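Phosphodiesterase (Pseudomonas aeruginosa, PDB 4G75) is a magnesium-binding bacteriocin related to colicin M that probably kills competing bacteria by hydrolysing lipid-linked precursors of peptidoglycan. Local coordinates at residues D193-Y198 and T215-G220; E235-D240 and P280-V285. One frame throughout, in Å; residues are numbered along the deposited sequence. Where two conformers were deposited one is given.

Contact 1 of 2, residues D193-Y198 and T215-G220; sequences DFNVPY and TLRIVG. With EDO (1,2-ethanediol), chain C.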
loop_
_atom_site.group_PDB
_atom_site.type_symbol
_atom_site.label_atom_id
_atom_site.label_comp_id
_atom_site.label_asym_id
_atom_site.label_seq_id
_atom_site.Cartn_x
_atom_site.Cartn_y
_atom_site.Cartn_z
ATOM N N ASP A 193 -20.210 -21.997 2.966
ATOM C CA ASP A 193 -18.893 -21.800 2.380
ATOM C C ASP A 193 -19.072 -21.258 0.968
ATOM O O ASP A 193 -19.431 -21.994 0.048
ATOM C CB ASP A 193 -18.123 -23.122 2.367
ATOM C CG ASP A 193 -16.646 -22.943 2.085
ATOM O OD1 ASP A 193 -16.210 -21.815 1.752
ATOM O OD2 ASP A 193 -15.915 -23.949 2.187
ATOM N N PHE A 194 -18.855 -19.958 0.803
ATOM C CA PHE A 194 -18.954 -19.350 -0.518
ATOM C C PHE A 194 -17.914 -18.250 -0.761
ATOM O O PHE A 194 -17.313 -17.729 0.176
ATOM C CB PHE A 194 -20.381 -18.848 -0.794
ATOM C CG PHE A 194 -20.852 -17.756 0.137
ATOM C CD1 PHE A 194 -20.622 -16.424 -0.161
ATOM C CD2 PHE A 194 -21.568 -18.062 1.282
ATOM C CE1 PHE A 194 -21.065 -15.419 0.683
ATOM C CE2 PHE A 194 -22.017 -17.056 2.127
ATOM C CZ PHE A 194 -21.763 -15.737 1.824
ATOM N N ASN A 195 -17.698 -17.928 -2.033
ATOM C CA ASN A 195 -16.731 -16.906 -2.434
ATOM C C ASN A 195 -17.435 -15.676 -2.970
ATOM O O ASN A 195 -18.441 -15.788 -3.668
ATOM C CB ASN A 195 -15.784 -17.462 -3.507
ATOM C CG ASN A 195 -15.097 -18.725 -3.069
ATOM O OD1 ASN A 195 -14.649 -18.831 -1.931
ATOM N ND2 ASN A 195 -15.023 -19.710 -3.968
ATOM N N VAL A 196 -16.914 -14.502 -2.643
ATOM C CA VAL A 196 -17.513 -13.252 -3.104
ATOM C C VAL A 196 -16.438 -12.208 -3.387
ATOM O O VAL A 196 -15.543 -11.991 -2.571
ATOM C CB VAL A 196 -18.538 -12.665 -2.088
ATOM C CG1 VAL A 196 -19.011 -13.725 -1.116
ATOM C CG2 VAL A 196 -17.963 -11.463 -1.345
ATOM N N PRO A 197 -16.521 -11.563 -4.558
ATOM C CA PRO A 197 -15.606 -10.463 -4.860
ATOM C C PRO A 197 -15.951 -9.267 -3.979
ATOM O O PRO A 197 -17.123 -9.042 -3.654
ATOM C CB PRO A 197 -15.897 -10.145 -6.330
ATOM C CG PRO A 197 -16.634 -11.349 -6.859
ATOM C CD PRO A 197 -17.392 -11.895 -5.695
ATOM N N TYR A 198 -14.935 -8.507 -3.594
ATOM C CA TYR A 198 -15.139 -7.403 -2.683
ATOM C C TYR A 198 -14.258 -6.244 -3.085
ATOM O O TYR A 198 -13.039 -6.394 -3.204
ATOM C CB TYR A 198 -14.832 -7.829 -1.246
ATOM C CG TYR A 198 -15.393 -6.889 -0.207
ATOM C CD1 TYR A 198 -16.687 -7.048 0.276
ATOM C CD2 TYR A 198 -14.632 -5.841 0.287
ATOM C CE1 TYR A 198 -17.210 -6.184 1.234
ATOM C CE2 TYR A 198 -15.145 -4.966 1.234
ATOM C CZ TYR A 198 -16.434 -5.141 1.700
ATOM O OH TYR A 198 -16.939 -4.278 2.647
ATOM N N THR A 215 -11.002 -11.448 -3.545
ATOM C CA THR A 215 -12.055 -12.439 -3.378
ATOM C C THR A 215 -12.087 -12.855 -1.920
ATOM O O THR A 215 -11.076 -13.293 -1.371
ATOM C CB THR A 215 -11.813 -13.679 -4.265
ATOM O OG1 THR A 215 -11.693 -13.278 -5.638
ATOM C CG2 THR A 215 -12.963 -14.672 -4.127
ATOM N N LEU A 216 -13.247 -12.693 -1.289
ATOM C CA LEU A 216 -13.422 -13.138 0.085
ATOM C C LEU A 216 -13.995 -14.546 0.106
ATOM O O LEU A 216 -14.602 -15.001 -0.872
ATOM C CB LEU A 216 -14.351 -12.195 0.858
ATOM C CG LEU A 216 -13.927 -10.729 0.992
ATOM C CD1 LEU A 216 -14.971 -9.967 1.801
ATOM C CD2 LEU A 216 -12.551 -10.629 1.643
ATOM N N ARG A 217 -13.783 -15.229 1.222
ATOM C CA ARG A 217 -14.416 -16.517 1.474
ATOM C C ARG A 217 -15.167 -16.436 2.789
ATOM O O ARG A 217 -14.585 -16.094 3.826
ATOM C CB ARG A 217 -13.361 -17.619 1.555
ATOM C CG ARG A 217 -13.951 -19.016 1.621
ATOM C CD ARG A 217 -12.858 -20.068 1.671
ATOM N NE ARG A 217 -13.416 -21.409 1.558
ATOM C CZ ARG A 217 -12.691 -22.511 1.402
ATOM N NH1 ARG A 217 -11.369 -22.432 1.339
ATOM N NH2 ARG A 217 -13.288 -23.693 1.307
ATOM N N ILE A 218 -16.460 -16.745 2.740
ATOM C CA ILE A 218 -17.309 -16.725 3.924
ATOM C C ILE A 218 -17.585 -18.160 4.325
ATOM O O ILE A 218 -18.200 -18.916 3.569
ATOM C CB ILE A 218 -18.631 -15.986 3.666
ATOM C CG1 ILE A 218 -18.383 -14.480 3.546
ATOM C CG2 ILE A 218 -19.611 -16.206 4.827
ATOM C CD1 ILE A 218 -17.695 -14.061 2.289
ATOM N N VAL A 219 -17.128 -18.536 5.514
ATOM C CA VAL A 219 -17.253 -19.918 5.965
ATOM C C VAL A 219 -17.721 -19.990 7.413
ATOM O O VAL A 219 -17.225 -19.268 8.275
ATOM C CB VAL A 219 -15.921 -20.679 5.815
ATOM C CG1 VAL A 219 -14.832 -20.011 6.639
ATOM C CG2 VAL A 219 -16.087 -22.136 6.215
ATOM N N GLY A 220 -18.682 -20.863 7.679
ATOM C CA GLY A 220 -19.212 -20.998 9.016
ATOM C C GLY A 220 -20.407 -21.911 9.102
ATOM O O GLY A 220 -20.657 -22.732 8.217
HETATM C C1 EDO C . -9.362 -18.682 1.288
HETATM O O1 EDO C . -9.489 -20.108 1.329
HETATM C C2 EDO C . -8.106 -18.305 2.062
HETATM O O2 EDO C . -8.216 -18.855 3.380
#
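Asp193 meets Arg217 side-on across the antiparallel strand pair 193-198 and 215-220. NE of Arg217 donates to OD1 of Asp193 at 2.8 Å, almost straight, while Arg217 NH2 reaches Asp193 OD2 at 2.8 Å on a more bent line, completing a salt bridge. Both oxygens use their syn lone pairs, and the two planes lie 20° apart, so each flat group fixes the rotation of the other. Arg217 gets there as an extended arm, its CG turned anti to the backbone N (chi1 -172°). Its remaining nitrogen, NH1, donates to O1 of an ethanediol molecule 3.0 Å away.

On the face carrying Phe194, Ile218 buries nearly as much surface as Asp193, and Leu216 little less. The CH of Ile218 CB sits over the Phe194 ring, 3.9 Å from the centroid and displaced toward the rim, a CH-pi contact, with CG2 beside CZ and CE2. Phe194 has CG between its own N and carbonyl carbon (chi1 63°), which swings the ring across toward Ile218. Further along this face, Leu216 presses CD1 against Tyr198, whose CB and CG both lie 3.7 Å from that methyl.

Beneath these side chains the hydrogen-bonded pairs Phe194-Ile218 and Val196-Leu216 supply four backbone bonds, the shortest from Leu216 N to Val196 O at 2.7 Å. Helix 176-184 lies against Phe194 through Gln177 and Phe178, and Pro170 of a loop touches both Leu216 and Tyr198. Strand 213-224 lies between 188-199 and 229-243 in a larger sheet.

Contact 2 of 2, residues E235-D240 and P280-V285; sequences EIRAYD and PGAIPV. With EDO (1,2-ethanediol), chain C; EDO (1,2-ethanediol), chain J.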
loop_
_atom_site.group_PDB
_atom_site.type_symbol
_atom_site.label_atom_id
_atom_site.label_comp_id
_atom_site.label_asym_id
_atom_site.label_seq_id
_atom_site.Cartn_x
_atom_site.Cartn_y
_atom_site.Cartn_z
ATOM N N GLU A 235 -16.455 -17.028 9.797
ATOM C CA GLU A 235 -15.421 -16.036 9.561
ATOM C C GLU A 235 -15.296 -15.689 8.092
ATOM O O GLU A 235 -15.792 -16.401 7.211
ATOM C CB GLU A 235 -14.079 -16.515 10.116
ATOM C CG GLU A 235 -13.548 -17.760 9.459
ATOM C CD GLU A 235 -12.357 -18.342 10.197
ATOM O OE1 GLU A 235 -12.238 -18.118 11.418
ATOM O OE2 GLU A 235 -11.542 -19.026 9.553
ATOM N N ILE A 236 -14.637 -14.570 7.848
ATOM C CA ILE A 236 -14.302 -14.122 6.514
ATOM C C ILE A 236 -12.799 -14.292 6.329
ATOM O O ILE A 236 -12.009 -13.846 7.167
ATOM C CB ILE A 236 -14.662 -12.626 6.341
ATOM C CG1 ILE A 236 -16.184 -12.439 6.399
ATOM C CG2 ILE A 236 -14.102 -12.077 5.039
ATOM C CD1 ILE A 236 -16.624 -11.001 6.313
ATOM N N ARG A 237 -12.411 -14.981 5.262
ATOM C CA ARG A 237 -11.015 -15.061 4.862
ATOM C C ARG A 237 -10.859 -14.467 3.468
ATOM O O ARG A 237 -11.833 -14.037 2.860
ATOM C CB ARG A 237 -10.519 -16.509 4.905
ATOM C CG ARG A 237 -10.742 -17.177 6.255
ATOM C CD ARG A 237 -9.772 -18.324 6.492
ATOM N NE ARG A 237 -10.037 -19.463 5.620
ATOM C CZ ARG A 237 -10.900 -20.430 5.908
ATOM N NH1 ARG A 237 -11.589 -20.385 7.040
ATOM N NH2 ARG A 237 -11.082 -21.434 5.060
ATOM N N ALA A 238 -9.629 -14.436 2.967
ATOM C CA ALA A 238 -9.391 -13.850 1.658
ATOM C C ALA A 238 -8.353 -14.643 0.894
ATOM O O ALA A 238 -7.352 -15.084 1.466
ATOM C CB ALA A 238 -8.939 -12.400 1.794
ATOM N N TYR A 239 -8.586 -14.793 -0.405
ATOM C CA TYR A 239 -7.624 -15.458 -1.272
ATOM C C TYR A 239 -6.457 -14.546 -1.647
ATOM O O TYR A 239 -6.586 -13.317 -1.653
ATOM C CB TYR A 239 -8.309 -15.961 -2.546
ATOM C CG TYR A 239 -9.368 -17.019 -2.306
ATOM C CD1 TYR A 239 -9.042 -18.369 -2.302
ATOM C CD2 TYR A 239 -10.689 -16.664 -2.083
ATOM C CE1 TYR A 239 -10.004 -19.340 -2.086
ATOM C CE2 TYR A 239 -11.667 -17.632 -1.861
ATOM C CZ TYR A 239 -11.315 -18.967 -1.863
ATOM O OH TYR A 239 -12.277 -19.940 -1.652
ATOM N N ASP A 240 -5.320 -15.156 -1.969
ATOM C CA ASP A 240 -4.179 -14.393 -2.457
ATOM C C ASP A 240 -4.600 -13.563 -3.654
ATOM O O ASP A 240 -5.438 -13.985 -4.457
ATOM C CB ASP A 240 -3.041 -15.311 -2.893
ATOM C CG ASP A 240 -2.417 -16.067 -1.750
ATOM O OD1 ASP A 240 -2.855 -15.905 -0.596
ATOM O OD2 ASP A 240 -1.474 -16.840 -2.012
ATOM N N PRO A 280 -3.624 -13.016 4.735
ATOM C CA PRO A 280 -3.829 -14.055 5.750
ATOM C C PRO A 280 -4.729 -13.612 6.888
ATOM O O PRO A 280 -4.848 -12.413 7.170
ATOM C CB PRO A 280 -2.414 -14.314 6.277
ATOM C CG PRO A 280 -1.678 -13.045 6.030
ATOM C CD PRO A 280 -2.274 -12.428 4.793
ATOM N N GLY A 281 -5.357 -14.585 7.538
ATOM C CA GLY A 281 -6.115 -14.315 8.748
ATOM C C GLY A 281 -7.605 -14.362 8.507
ATOM O O GLY A 281 -8.065 -14.589 7.380
ATOM N N ALA A 282 -8.365 -14.140 9.570
ATOM C CA ALA A 282 -9.812 -14.187 9.478
ATOM C C ALA A 282 -10.460 -13.019 10.199
ATOM O O ALA A 282 -9.951 -12.531 11.210
ATOM C CB ALA A 282 -10.333 -15.510 10.039
ATOM N N ILE A 283 -11.586 -12.571 9.663
ATOM C CA ILE A 283 -12.424 -11.602 10.351
ATOM C C ILE A 283 -13.611 -12.376 10.904
ATOM O O ILE A 283 -14.352 -12.981 10.138
ATOM C CB ILE A 283 -12.934 -10.524 9.386
ATOM C CG1 ILE A 283 -11.757 -9.810 8.706
ATOM C CG2 ILE A 283 -13.848 -9.525 10.111
ATOM C CD1 ILE A 283 -12.161 -8.944 7.520
ATOM N N PRO A 284 -13.788 -12.371 12.237
ATOM C CA PRO A 284 -14.891 -13.111 12.867
ATOM C C PRO A 284 -16.265 -12.609 12.435
ATOM O O PRO A 284 -16.467 -11.402 12.272
ATOM C CB PRO A 284 -14.689 -12.836 14.362
ATOM C CG PRO A 284 -13.245 -12.480 14.495
ATOM C CD PRO A 284 -12.912 -11.735 13.237
ATOM N N VAL A 285 -17.202 -13.534 12.263
ATOM C CA VAL A 285 -18.581 -13.179 11.955
ATOM C C VAL A 285 -19.532 -13.834 12.945
ATOM O O VAL A 285 -19.512 -15.053 13.135
ATOM C CB VAL A 285 -18.984 -13.599 10.527
ATOM C CG1 VAL A 285 -20.420 -13.202 10.253
ATOM C CG2 VAL A 285 -18.061 -12.954 9.498
HETATM C C1 EDO C . -9.362 -18.682 1.288
HETATM O O1 EDO C . -9.489 -20.108 1.329
HETATM C C2 EDO C . -8.106 -18.305 2.062
HETATM O O2 EDO C . -8.216 -18.855 3.380
HETATM C C1 EDO J . -3.053 -13.507 11.148
HETATM O O1 EDO J . -4.339 -13.564 11.772
HETATM C C2 EDO J . -3.208 -12.904 9.759
HETATM O O2 EDO J . -3.966 -11.694 9.849
HETATM O O HOH W 1 -7.395 -15.073 4.821
#
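Ile236 and Ile283 form the hydrogen-bonded pair of this short antiparallel ladder. Ile236 N donates to Ile283 O at 2.8 Å, and Ile283 N returns a bond of the same length to Ile236 O. Water takes over where the chains part: one molecule accepts from Ala238 N at 3.0 Å and also hydrogen-bonds Gly281 O at 2.7 Å.

Apolar contacts lie on the face with the isoleucines. Ile236 lays CG1 against CG2 of Val285 at 3.7 Å, and its CB faces that of Ile283, while Pro170 and Val172 from loops touch Ile236.

Charge and methyl meet on the other face. A chi1 of 63° starts the Glu235 side chain, and the extended run beyond CG carries CD to 3.5 Å from Ala282 CB. Arg237 was modelled in two conformers; in one, and therefore only tentatively, NH1 makes a salt bridge to the anti lone pair of Glu235 OE2 (2.9 Å) and NE donates to O2 of an ethanediol.

This antiparallel ladder brings the C-terminal strand 283-290 onto strand 229-243, joining parts distant in sequence within the mixed sheet of the colicin M family region.

Contacts 1 and 2 are two seams of one sheet, their centres about 8 Å apart, separated by the seam between strands 213-224 and 229-243. There a backbone bond joins Arg217 N to Arg237 O (2.8 Å), and Tyr239 OH reaches back to Asn195 OD1 (2.6 Å, probably a hydrogen bond). One ethanediol, probably from the crystallisation liquor, accepts from Arg217 and, in one conformer, from Arg237. Contact 1 lies close to the magnesium site of Val211, Glu213 and Asp241: at the nearest atoms, the Pro197 and Glu213 side chains are about 4 Å apart, and that of Thr215 is about 8 Å from the ion. In contact 2, the Ile283 and Val211 side chains are about 11 Å apart.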